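Local coordinates for protein cellulosomal scaffoldin (Bacteroides cellulosolvens, PDB 1TYJ) that probably serves as a dockerin-binding type II cohesin module of a scaffoldin, helping to assemble the cellulosome, at residues 136-148 and 152-164. Sequence-based numbering, arbitrary orientation.
Sequences SMNNAVDGTMLFD and NMYSSSAYKVVQP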
# COMPACT_ATOMS: atom_id res chain seq x y z
N SER A 136 5.21 4.76 -13.94
CA SER A 136 5.91 4.26 -15.11
C SER A 136 5.98 2.75 -14.86
O SER A 136 6.95 2.08 -15.25
CB SER A 136 7.31 4.89 -15.21
OG SER A 136 7.31 6.28 -14.88
N MET A 137 4.95 2.23 -14.19
CA MET A 137 4.92 0.82 -13.79
C MET A 137 4.46 -0.04 -14.97
O MET A 137 3.25 -0.23 -15.18
CB MET A 137 3.99 0.61 -12.57
CG MET A 137 4.34 1.43 -11.31
SD MET A 137 3.48 0.94 -9.76
CE MET A 137 1.93 0.39 -10.45
N ASN A 138 5.40 -0.56 -15.76
CA ASN A 138 4.99 -1.39 -16.90
C ASN A 138 4.56 -2.80 -16.52
O ASN A 138 5.18 -3.46 -15.67
CB ASN A 138 6.02 -1.41 -18.03
CG ASN A 138 5.65 -0.45 -19.17
OD1 ASN A 138 5.78 0.78 -19.05
ND2 ASN A 138 5.17 -1.02 -20.29
N ASN A 139 3.49 -3.26 -17.16
CA ASN A 139 2.92 -4.57 -16.88
C ASN A 139 2.27 -4.61 -15.49
O ASN A 139 2.09 -5.70 -14.94
CB ASN A 139 3.97 -5.71 -16.91
CG ASN A 139 5.00 -5.56 -18.02
OD1 ASN A 139 4.73 -5.90 -19.16
ND2 ASN A 139 6.22 -5.12 -17.66
N ALA A 140 1.95 -3.44 -14.90
CA ALA A 140 1.31 -3.46 -13.58
C ALA A 140 -0.04 -4.14 -13.65
O ALA A 140 -0.67 -4.18 -14.73
CB ALA A 140 1.17 -2.06 -13.00
N VAL A 141 -0.49 -4.66 -12.52
CA VAL A 141 -1.83 -5.21 -12.40
C VAL A 141 -2.65 -4.29 -11.51
O VAL A 141 -2.46 -4.26 -10.28
CB VAL A 141 -1.82 -6.63 -11.84
CG1 VAL A 141 -3.25 -7.21 -11.76
CG2 VAL A 141 -0.90 -7.53 -12.68
N ASP A 142 -3.54 -3.51 -12.12
CA ASP A 142 -4.39 -2.57 -11.37
C ASP A 142 -3.55 -1.74 -10.37
O ASP A 142 -3.90 -1.62 -9.18
CB ASP A 142 -5.52 -3.31 -10.66
CG ASP A 142 -6.54 -3.90 -11.64
OD1 ASP A 142 -6.47 -3.53 -12.85
OD2 ASP A 142 -7.35 -4.75 -11.22
N GLY A 143 -2.46 -1.14 -10.87
CA GLY A 143 -1.64 -0.27 -10.03
C GLY A 143 -0.75 -1.01 -9.04
O GLY A 143 -0.31 -0.42 -8.03
N THR A 144 -0.50 -2.30 -9.27
CA THR A 144 0.39 -3.06 -8.35
C THR A 144 1.42 -3.87 -9.14
O THR A 144 1.14 -4.33 -10.25
CB THR A 144 -0.44 -4.05 -7.48
OG1 THR A 144 -0.94 -5.14 -8.28
CG2 THR A 144 -1.60 -3.33 -6.76
N MET A 145 2.59 -4.09 -8.54
CA MET A 145 3.57 -5.02 -9.09
C MET A 145 3.97 -5.88 -7.90
O MET A 145 4.25 -5.34 -6.83
CB MET A 145 4.78 -4.28 -9.65
CG MET A 145 4.41 -3.31 -10.76
SD MET A 145 5.83 -2.31 -11.22
CE MET A 145 6.48 -3.31 -12.50
N LEU A 146 4.00 -7.19 -8.11
CA LEU A 146 4.43 -8.13 -7.08
C LEU A 146 5.51 -9.03 -7.64
O LEU A 146 5.41 -9.46 -8.80
CB LEU A 146 3.25 -8.99 -6.60
CG LEU A 146 2.01 -8.29 -6.02
CD1 LEU A 146 0.96 -9.37 -5.65
CD2 LEU A 146 2.39 -7.45 -4.75
N PHE A 147 6.46 -9.39 -6.80
CA PHE A 147 7.61 -10.21 -7.22
C PHE A 147 7.83 -11.36 -6.29
O PHE A 147 7.46 -11.31 -5.10
CB PHE A 147 8.88 -9.32 -7.26
CG PHE A 147 8.72 -8.18 -8.21
CD1 PHE A 147 8.15 -6.98 -7.77
CD2 PHE A 147 9.07 -8.33 -9.54
CE1 PHE A 147 7.94 -5.91 -8.70
CE2 PHE A 147 8.90 -7.27 -10.45
CZ PHE A 147 8.32 -6.08 -10.02
N ASP A 148 8.48 -12.38 -6.82
CA ASP A 148 8.85 -13.54 -5.98
C ASP A 148 10.37 -13.59 -5.75
O ASP A 148 11.12 -12.73 -6.25
CB ASP A 148 8.27 -14.85 -6.54
CG ASP A 148 9.10 -15.40 -7.73
OD1 ASP A 148 10.17 -14.81 -8.06
OD2 ASP A 148 8.66 -16.44 -8.30
N ASN A 152 10.88 -13.28 -10.39
CA ASN A 152 9.72 -13.29 -11.28
C ASN A 152 8.74 -12.22 -10.93
O ASN A 152 8.53 -11.94 -9.73
CB ASN A 152 8.98 -14.63 -11.24
CG ASN A 152 9.85 -15.79 -11.70
OD1 ASN A 152 10.34 -15.81 -12.83
ND2 ASN A 152 10.01 -16.79 -10.83
N MET A 153 8.12 -11.63 -11.94
CA MET A 153 7.02 -10.69 -11.71
C MET A 153 5.68 -11.38 -11.97
O MET A 153 5.45 -11.97 -13.05
CB MET A 153 7.17 -9.49 -12.65
CG MET A 153 6.16 -8.37 -12.40
SD MET A 153 6.56 -6.93 -13.44
CE MET A 153 5.87 -7.48 -14.95
N TYR A 154 4.75 -11.32 -11.01
CA TYR A 154 3.44 -11.94 -11.20
C TYR A 154 2.56 -11.23 -12.24
O TYR A 154 2.57 -10.00 -12.32
CB TYR A 154 2.72 -12.09 -9.85
CG TYR A 154 3.33 -13.18 -9.03
CD1 TYR A 154 3.95 -12.89 -7.81
CD2 TYR A 154 3.28 -14.51 -9.46
CE1 TYR A 154 4.51 -13.91 -7.05
CE2 TYR A 154 3.83 -15.53 -8.72
CZ TYR A 154 4.42 -15.25 -7.51
OH TYR A 154 4.97 -16.31 -6.83
N SER A 155 1.78 -12.00 -13.02
CA SER A 155 0.82 -11.41 -13.99
C SER A 155 -0.60 -11.30 -13.43
O SER A 155 -0.90 -11.82 -12.33
CB SER A 155 0.74 -12.27 -15.25
OG SER A 155 0.12 -13.48 -14.91
N SER A 156 -1.49 -10.68 -14.22
CA SER A 156 -2.89 -10.48 -13.84
C SER A 156 -3.65 -11.78 -13.73
O SER A 156 -4.73 -11.83 -13.13
CB SER A 156 -3.59 -9.57 -14.83
OG SER A 156 -3.60 -10.22 -16.09
N SER A 157 -3.10 -12.84 -14.30
CA SER A 157 -3.76 -14.12 -14.20
C SER A 157 -3.36 -14.86 -12.93
O SER A 157 -4.00 -15.84 -12.55
CB SER A 157 -3.48 -14.95 -15.46
OG SER A 157 -2.16 -15.41 -15.46
N ALA A 158 -2.35 -14.35 -12.22
CA ALA A 158 -1.83 -14.99 -10.99
C ALA A 158 -2.46 -14.44 -9.71
O ALA A 158 -2.46 -15.12 -8.65
CB ALA A 158 -0.35 -14.84 -10.93
N TYR A 159 -2.91 -13.19 -9.80
CA TYR A 159 -3.52 -12.53 -8.65
C TYR A 159 -4.47 -11.44 -9.04
O TYR A 159 -4.49 -10.95 -10.19
CB TYR A 159 -2.46 -12.01 -7.65
CG TYR A 159 -1.75 -10.77 -8.10
CD1 TYR A 159 -2.12 -9.52 -7.60
CD2 TYR A 159 -0.69 -10.85 -9.01
CE1 TYR A 159 -1.43 -8.38 -8.00
CE2 TYR A 159 0.00 -9.71 -9.43
CZ TYR A 159 -0.37 -8.49 -8.92
OH TYR A 159 0.30 -7.37 -9.33
N LYS A 160 -5.29 -11.07 -8.06
CA LYS A 160 -6.28 -10.02 -8.26
C LYS A 160 -6.07 -8.93 -7.22
O LYS A 160 -5.53 -9.18 -6.16
CB LYS A 160 -7.69 -10.57 -8.09
CG LYS A 160 -8.03 -11.00 -6.67
CD LYS A 160 -9.49 -11.43 -6.55
CE LYS A 160 -9.67 -12.67 -5.67
NZ LYS A 160 -9.80 -12.39 -4.22
N VAL A 161 -6.49 -7.72 -7.55
CA VAL A 161 -6.41 -6.61 -6.61
C VAL A 161 -7.81 -6.31 -6.11
O VAL A 161 -8.69 -5.93 -6.91
CB VAL A 161 -5.76 -5.36 -7.29
CG1 VAL A 161 -5.78 -4.12 -6.37
CG2 VAL A 161 -4.35 -5.70 -7.76
N VAL A 162 -8.04 -6.49 -4.82
CA VAL A 162 -9.35 -6.17 -4.24
C VAL A 162 -9.35 -4.72 -3.79
O VAL A 162 -8.59 -4.34 -2.91
CB VAL A 162 -9.70 -7.09 -3.08
CG1 VAL A 162 -11.17 -6.80 -2.55
CG2 VAL A 162 -9.54 -8.58 -3.52
N GLN A 163 -10.17 -3.90 -4.43
CA GLN A 163 -10.11 -2.44 -4.18
C GLN A 163 -10.61 -2.11 -2.77
O GLN A 163 -11.53 -2.77 -2.28
CB GLN A 163 -10.96 -1.70 -5.26
CG GLN A 163 -10.39 -1.76 -6.70
CD GLN A 163 -9.06 -1.00 -6.85
OE1 GLN A 163 -8.74 -0.10 -6.05
NE2 GLN A 163 -8.29 -1.37 -7.87
N PRO A 164 -10.02 -1.09 -2.11
CA PRO A 164 -10.49 -0.71 -0.78
C PRO A 164 -11.97 -0.32 -0.70
O PRO A 164 -12.61 0.12 -1.71
CB PRO A 164 -9.64 0.52 -0.45
CG PRO A 164 -8.32 0.27 -1.23
CD PRO A 164 -8.85 -0.31 -2.55
O HOH W 1 2.42 -8.44 -14.67
O HOH W 2 -8.89 -4.09 -9.04
O HOH W 3 -7.25 -7.29 -10.34
O HOH W 4 2.75 -7.73 -10.74
O HOH W 5 6.45 -17.95 -8.40
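Phe147 and Met153 form a single antiparallel bridge at the edge of the cohesin beta-sandwich, where 152-154 returns along strand 144-148, itself paired with strand 30-38. Two backbone bonds frame the bridge: Tyr154 N to Leu146 O and Asp148 N to Asn152 O. Met153 can be followed outward. Its CB and CG run alongside the Phe147 ring, because CG stands anti to the backbone N (chi1 -174°). SD lies 4.7 Å from that ring's centroid, an oblique Met-aromatic contact, and also meets Met145 CE. The bend at chi3 then delivers CE to Asn139 CB at 3.3 Å. Asp148 grips Asn152 twice: OD1 receives Asn152 N from above the carboxylate plane, whereas OD2 offers its syn lone pair to ND2, nearly straight at 172°. OD1 also accepts Asp150 N, so an alanine in place of Asp148 would probably leave Asp150 N, Asn152 N and ND2 without that acceptor and the Asn152 amide free to turn. Further along, Tyr159 lies between Val141 and Leu146, with Val3 and Ile27 also touching its side chain. Val141 CG1 is over one face, while Val141 CB meets the Tyr159 OH at 3.4 Å. In the ring plane, that OH lies 2.8 Å from Thr144 OG1, which bonds Val141 O, and a water meets it too. Over the opposite face, the CH-pi contact is read from Leu146 CD1, 3.5 Å from the Tyr159 ring centroid and 12° off the normal.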